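Side-chain contacts in pectinesterase (Sitophilus oryzae, PDB 4PMH), which catalyses the hydrolysis of methyl esters in pectin, releasing methanol, and probably serves in the digestion of plant cell walls: residues 35-40 against 160-165; 53-58 against 78-83. All blocks are in the same frame, centred on the assembly; numbering follows the deposited sequence.

In the fold
Both contacts lie toward one end of a right-handed parallel beta-helix, their centres 15 Å apart and their nearest atoms about 7 Å apart, so they do not touch. Along the chain the order is 35-40, 53-58, 78-83, 160-165, with contact 2 falling wholly between the two halves of contact 1. Contact 1 lays a loop over the outer surface of strand 160-162, whereas contact 2 sets helix 51-61 against strand 80-82, an outermost strand of another sheet. Strand 89-93 connects them: it pairs with strand 160-162, and its Leu-89 and Ile-91 touch Ile-82. Together the contacts dress the N-terminal part of the beta-helix, away from the probable catalytic residues.

Contact 1. Residues 35-40 against 160-165; sequences ISTSKA and QIVNLS
Ile-35 lies across the outward-facing side chains of Gln-160 and Val-162, using a different branch for each. A chi1 of -70° sets its CG1 beside the backbone N and puts CG2 anti to it; Ile-35 CG2 meets Val-162 CG2 at 3.5 Å, the closest approach between the segments, and lies 4.0 Å from Val-162 CG1. The other branch runs over Gln-160: Ile-35 CG1 sits above the flat face of the amide, 4.0 Å from Gln-160 CD and almost equally far from its oxygen and nitrogen. The two side chains run alongside each other with opposite headings, so an apolar methylene covers the amide and leaves its polar atoms to bond elsewhere.

Those atoms are well occupied. Gln-160 OE1 takes a hydrogen bond from a water at 2.7 Å, and the same water accepts one from Ser-36 N at 3.0 Å, bridging loop and strand where no direct bond joins them. OE1 is also hydrogen-bonded to Thr-90 OG1, while NE2 bonds to Gln-189 OE1; with partners on the two neighbouring strands, the amide is likely to be fixed in its rotation.

Farther along, Thr-37 and Val-162 meet end-on through their methyls, Thr-37 CG2 standing 4.0 Å from Val-162 CG1. With a chi1 of -176°, Val-162 sends CG1 anti to its own nitrogen, where it touches both Ile-35 and Thr-37. Thr-37 is the centre of an inverse gamma turn, closed by a weak Ser-38 N to Ser-36 O bond, and Tyr-92 flanks both it and Val-162.

Directly after Val-162, Asn-163 takes up a left-handed backbone conformation and its ND2 bonds to the carbonyls of Gly-93 and Gly-95, consistent with the T2 turn between strands of the pectate-lyase-like right-handed parallel beta-helix.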
loop_
_atom_site.group_PDB
_atom_site.type_symbol
_atom_site.label_atom_id
_atom_site.label_comp_id
_atom_site.label_asym_id
_atom_site.label_seq_id
_atom_site.Cartn_x
_atom_site.Cartn_y
_atom_site.Cartn_z
ATOM N N ILE A 35 -8.072 -17.097 -5.020
ATOM C CA ILE A 35 -6.708 -17.502 -4.745
ATOM C C ILE A 35 -6.828 -18.959 -4.360
ATOM O O ILE A 35 -7.672 -19.329 -3.544
ATOM C CB ILE A 35 -6.020 -16.685 -3.635
ATOM C CG1 ILE A 35 -5.742 -15.261 -4.114
ATOM C CG2 ILE A 35 -4.685 -17.307 -3.257
ATOM C CD1 ILE A 35 -6.982 -14.429 -4.290
ATOM N N SER A 36 -6.018 -19.786 -4.995
ATOM C CA SER A 36 -6.067 -21.207 -4.779
ATOM C C SER A 36 -4.655 -21.707 -4.965
ATOM O O SER A 36 -4.273 -22.110 -6.070
ATOM C CB SER A 36 -7.049 -21.869 -5.757
ATOM O OG SER A 36 -7.173 -23.261 -5.504
ATOM N N THR A 37 -3.880 -21.633 -3.878
ATOM C CA THR A 37 -2.506 -22.118 -3.831
ATOM C C THR A 37 -2.486 -23.656 -3.839
ATOM O O THR A 37 -2.215 -24.304 -2.824
ATOM C CB THR A 37 -1.763 -21.572 -2.587
ATOM O OG1 THR A 37 -2.488 -21.894 -1.397
ATOM C CG2 THR A 37 -1.625 -20.052 -2.660
ATOM N N SER A 38 -2.774 -24.224 -5.007
ATOM C CA SER A 38 -3.096 -25.653 -5.116
ATOM C C SER A 38 -1.929 -26.493 -5.623
ATOM O O SER A 38 -2.104 -27.672 -5.956
ATOM C CB SER A 38 -4.270 -25.840 -6.066
ATOM O OG SER A 38 -4.603 -27.208 -6.176
ATOM N N LYS A 39 -0.751 -25.887 -5.697
ATOM C CA LYS A 39 0.402 -26.546 -6.302
ATOM C C LYS A 39 1.649 -25.682 -6.164
ATOM O O LYS A 39 1.586 -24.536 -5.706
ATOM C CB LYS A 39 0.127 -26.881 -7.780
ATOM C CG LYS A 39 -0.568 -25.786 -8.576
ATOM C CD LYS A 39 -0.764 -26.172 -10.037
ATOM C CE LYS A 39 -2.156 -25.791 -10.527
ATOM N NZ LYS A 39 -3.189 -26.768 -10.057
ATOM N N ALA A 40 2.787 -26.249 -6.531
ATOM C CA ALA A 40 4.049 -25.528 -6.472
ATOM C C ALA A 40 4.861 -25.886 -7.702
ATOM O O ALA A 40 5.350 -26.997 -7.812
ATOM C CB ALA A 40 4.802 -25.876 -5.203
ATOM N N GLN A 160 -0.434 -12.525 -7.654
ATOM C CA GLN A 160 -1.051 -12.840 -6.386
ATOM C C GLN A 160 0.064 -13.029 -5.328
ATOM O O GLN A 160 1.049 -13.745 -5.571
ATOM C CB GLN A 160 -1.902 -14.121 -6.507
ATOM C CG GLN A 160 -3.045 -14.024 -7.518
ATOM C CD GLN A 160 -3.868 -15.304 -7.607
ATOM O OE1 GLN A 160 -3.410 -16.385 -7.213
ATOM N NE2 GLN A 160 -5.063 -15.199 -8.161
ATOM N N ILE A 161 -0.079 -12.360 -4.179
ATOM C CA ILE A 161 0.862 -12.486 -3.070
ATOM C C ILE A 161 0.057 -13.018 -1.897
ATOM O O ILE A 161 -0.935 -12.407 -1.510
ATOM C CB ILE A 161 1.499 -11.121 -2.687
ATOM C CG1 ILE A 161 2.296 -10.532 -3.842
ATOM C CG2 ILE A 161 2.422 -11.303 -1.494
ATOM C CD1 ILE A 161 2.790 -9.108 -3.572
ATOM N N VAL A 162 0.466 -14.153 -1.340
ATOM C CA VAL A 162 -0.398 -14.907 -0.428
ATOM C C VAL A 162 0.400 -15.466 0.733
ATOM O O VAL A 162 1.509 -15.952 0.532
ATOM C CB VAL A 162 -1.040 -16.090 -1.173
ATOM C CG1 VAL A 162 -2.033 -16.837 -0.285
ATOM C CG2 VAL A 162 -1.684 -15.608 -2.456
ATOM N N ASN A 163 -0.170 -15.406 1.937
ATOM C CA ASN A 163 0.368 -16.130 3.089
ATOM C C ASN A 163 1.865 -15.870 3.349
ATOM O O ASN A 163 2.659 -16.778 3.482
ATOM C CB ASN A 163 0.105 -17.638 2.926
ATOM C CG ASN A 163 0.334 -18.417 4.217
ATOM O OD1 ASN A 163 0.073 -17.913 5.302
ATOM N ND2 ASN A 163 0.805 -19.645 4.098
ATOM N N LEU A 164 2.252 -14.620 3.462
ATOM C CA LEU A 164 3.634 -14.344 3.766
ATOM C C LEU A 164 3.750 -12.937 4.324
ATOM O O LEU A 164 2.789 -12.154 4.293
ATOM C CB LEU A 164 4.511 -14.548 2.512
ATOM C CG LEU A 164 4.144 -13.787 1.238
ATOM C CD1 LEU A 164 4.547 -12.318 1.344
ATOM C CD2 LEU A 164 4.794 -14.419 0.015
ATOM N N SER A 165 4.922 -12.642 4.856
ATOM C CA SER A 165 5.187 -11.369 5.504
ATOM C C SER A 165 6.286 -10.628 4.746
ATOM O O SER A 165 7.340 -11.201 4.432
ATOM C CB SER A 165 5.638 -11.613 6.948
ATOM O OG SER A 165 4.642 -12.253 7.743
HETATM O O HOH W 1 -4.570 -18.792 -7.440
#

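Contact 2. Residues 53-58 against 78-83; sequences AAVNAA and EVVYIP
Tyr-81 meets the helix through both polar atoms of its backbone: its N is hydrogen-bonded to OE1 of Gln-52, whose NE2 in turn bonds to Asn-56 OD1, and its O packs against Val-55, with Val-55 CG1 3.6 Å away. This is the place where helix 51-61 covers the end of the parallel beta-helix, running nearly along strand 80-82, at 16° between the two directions and 8.7 Å between the axes.

Val-55 carries the apolar part of the buried contact. Its two methyls divide the work: CG1, anti to the backbone N, reaches the Tyr-81 carbonyl, while CG2 lies 4.0 Å from Val-80 CG1, the two valines crossing obliquely. Val-80 and Ile-82 belong to the same face of the strand; the Tyr-81 ring leads away from the helix, its hydroxyl bonded to that of Tyr-116 and one of its faces covered by Val-79 CG2. An alanine in place of Val-55 would probably open a gap under the helix, leaving the end of Ile-82 and CG1 of Val-80 without their partner and Ile-82 freer to turn.

Ile-82 reaches beyond strand 80-82 as well, touching Leu-89 and Ile-91 of strand 89-93, so Val-55 joins a hydrophobic cluster spanning two sheets. The Ile-82 side chain lies roughly perpendicular to that of Val-55. A chi2 of -75° folds its end back toward the helix, and Ile-82 CD1 comes to rest between the two methyls, 3.7 Å from Val-55 CG1 and equally far from Val-55 CG2.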
loop_
_atom_site.group_PDB
_atom_site.type_symbol
_atom_site.label_atom_id
_atom_site.label_comp_id
_atom_site.label_asym_id
_atom_site.label_seq_id
_atom_site.Cartn_x
_atom_site.Cartn_y
_atom_site.Cartn_z
ATOM N N ALA A 53 15.478 -16.136 -7.833
ATOM C CA ALA A 53 15.749 -17.241 -8.756
ATOM C C ALA A 53 14.487 -17.988 -9.173
ATOM O O ALA A 53 14.365 -18.399 -10.318
ATOM C CB ALA A 53 16.760 -18.217 -8.174
ATOM N N ALA A 54 13.551 -18.162 -8.253
ATOM C CA ALA A 54 12.286 -18.828 -8.584
ATOM C C ALA A 54 11.437 -17.919 -9.490
ATOM O O ALA A 54 10.820 -18.389 -10.422
ATOM C CB ALA A 54 11.524 -19.176 -7.328
ATOM N N VAL A 55 11.414 -16.615 -9.184
ATOM C CA VAL A 55 10.669 -15.618 -9.959
ATOM C C VAL A 55 11.201 -15.603 -11.385
ATOM O O VAL A 55 10.424 -15.645 -12.356
ATOM C CB VAL A 55 10.762 -14.200 -9.330
ATOM C CG1 VAL A 55 10.313 -13.113 -10.306
ATOM C CG2 VAL A 55 9.973 -14.145 -8.034
ATOM N N ASN A 56 12.529 -15.604 -11.493
ATOM C CA ASN A 56 13.202 -15.570 -12.765
ATOM C C ASN A 56 12.837 -16.799 -13.578
ATOM O O ASN A 56 12.562 -16.697 -14.767
ATOM C CB ASN A 56 14.718 -15.556 -12.579
ATOM C CG ASN A 56 15.250 -14.224 -12.078
ATOM O OD1 ASN A 56 14.540 -13.218 -12.040
ATOM N ND2 ASN A 56 16.527 -14.211 -11.707
ATOM N N ALA A 57 12.856 -17.962 -12.948
ATOM C CA ALA A 57 12.522 -19.204 -13.663
ATOM C C ALA A 57 11.119 -19.148 -14.252
ATOM O O ALA A 57 10.921 -19.475 -15.424
ATOM C CB ALA A 57 12.667 -20.425 -12.756
ATOM N N ALA A 58 10.162 -18.725 -13.428
ATOM C CA ALA A 58 8.760 -18.617 -13.846
ATOM C C ALA A 58 8.559 -17.598 -14.982
ATOM O O ALA A 58 7.854 -17.868 -15.959
ATOM C CB ALA A 58 7.880 -18.268 -12.649
ATOM N N GLU A 78 16.400 -10.436 1.543
ATOM C CA GLU A 78 16.540 -10.197 0.128
ATOM C C GLU A 78 15.391 -9.368 -0.386
ATOM O O GLU A 78 14.394 -9.215 0.293
ATOM C CB GLU A 78 16.580 -11.528 -0.647
ATOM C CG GLU A 78 15.756 -12.652 -0.058
ATOM C CD GLU A 78 16.210 -14.038 -0.554
ATOM O OE1 GLU A 78 15.825 -14.413 -1.668
ATOM O OE2 GLU A 78 16.921 -14.768 0.169
ATOM N N VAL A 79 15.570 -8.812 -1.574
ATOM C CA VAL A 79 14.462 -8.243 -2.331
ATOM C C VAL A 79 13.819 -9.291 -3.229
ATOM O O VAL A 79 14.413 -10.344 -3.512
ATOM C CB VAL A 79 14.893 -7.060 -3.209
ATOM C CG1 VAL A 79 15.327 -5.889 -2.346
ATOM C CG2 VAL A 79 15.976 -7.455 -4.204
ATOM N N VAL A 80 12.610 -8.981 -3.680
ATOM C CA VAL A 80 11.900 -9.759 -4.705
ATOM C C VAL A 80 11.363 -8.770 -5.726
ATOM O O VAL A 80 10.557 -7.897 -5.383
ATOM C CB VAL A 80 10.736 -10.558 -4.093
ATOM C CG1 VAL A 80 10.047 -11.414 -5.151
ATOM C CG2 VAL A 80 11.229 -11.409 -2.938
ATOM N N TYR A 81 11.853 -8.872 -6.962
ATOM C CA TYR A 81 11.507 -7.949 -8.027
ATOM C C TYR A 81 10.743 -8.738 -9.072
ATOM O O TYR A 81 11.257 -9.733 -9.603
ATOM C CB TYR A 81 12.743 -7.336 -8.687
ATOM C CG TYR A 81 13.515 -6.291 -7.892
ATOM C CD1 TYR A 81 13.076 -5.826 -6.664
ATOM C CD2 TYR A 81 14.691 -5.744 -8.406
ATOM C CE1 TYR A 81 13.799 -4.880 -5.962
ATOM C CE2 TYR A 81 15.412 -4.774 -7.720
ATOM C CZ TYR A 81 14.962 -4.354 -6.497
ATOM O OH TYR A 81 15.682 -3.410 -5.792
ATOM N N ILE A 82 9.517 -8.301 -9.344
ATOM C CA ILE A 82 8.718 -8.867 -10.444
ATOM C C ILE A 82 8.660 -7.843 -11.562
ATOM O O ILE A 82 7.886 -6.900 -11.485
ATOM C CB ILE A 82 7.262 -9.232 -10.056
ATOM C CG1 ILE A 82 7.163 -9.886 -8.677
ATOM C CG2 ILE A 82 6.634 -10.071 -11.166
ATOM C CD1 ILE A 82 7.609 -11.322 -8.567
ATOM N N PRO A 83 9.492 -8.006 -12.608
ATOM C CA PRO A 83 9.438 -7.112 -13.754
ATOM C C PRO A 83 8.207 -7.395 -14.616
ATOM O O PRO A 83 7.590 -8.440 -14.481
ATOM C CB PRO A 83 10.721 -7.452 -14.513
ATOM C CG PRO A 83 10.905 -8.900 -14.246
ATOM C CD PRO A 83 10.430 -9.116 -12.835
#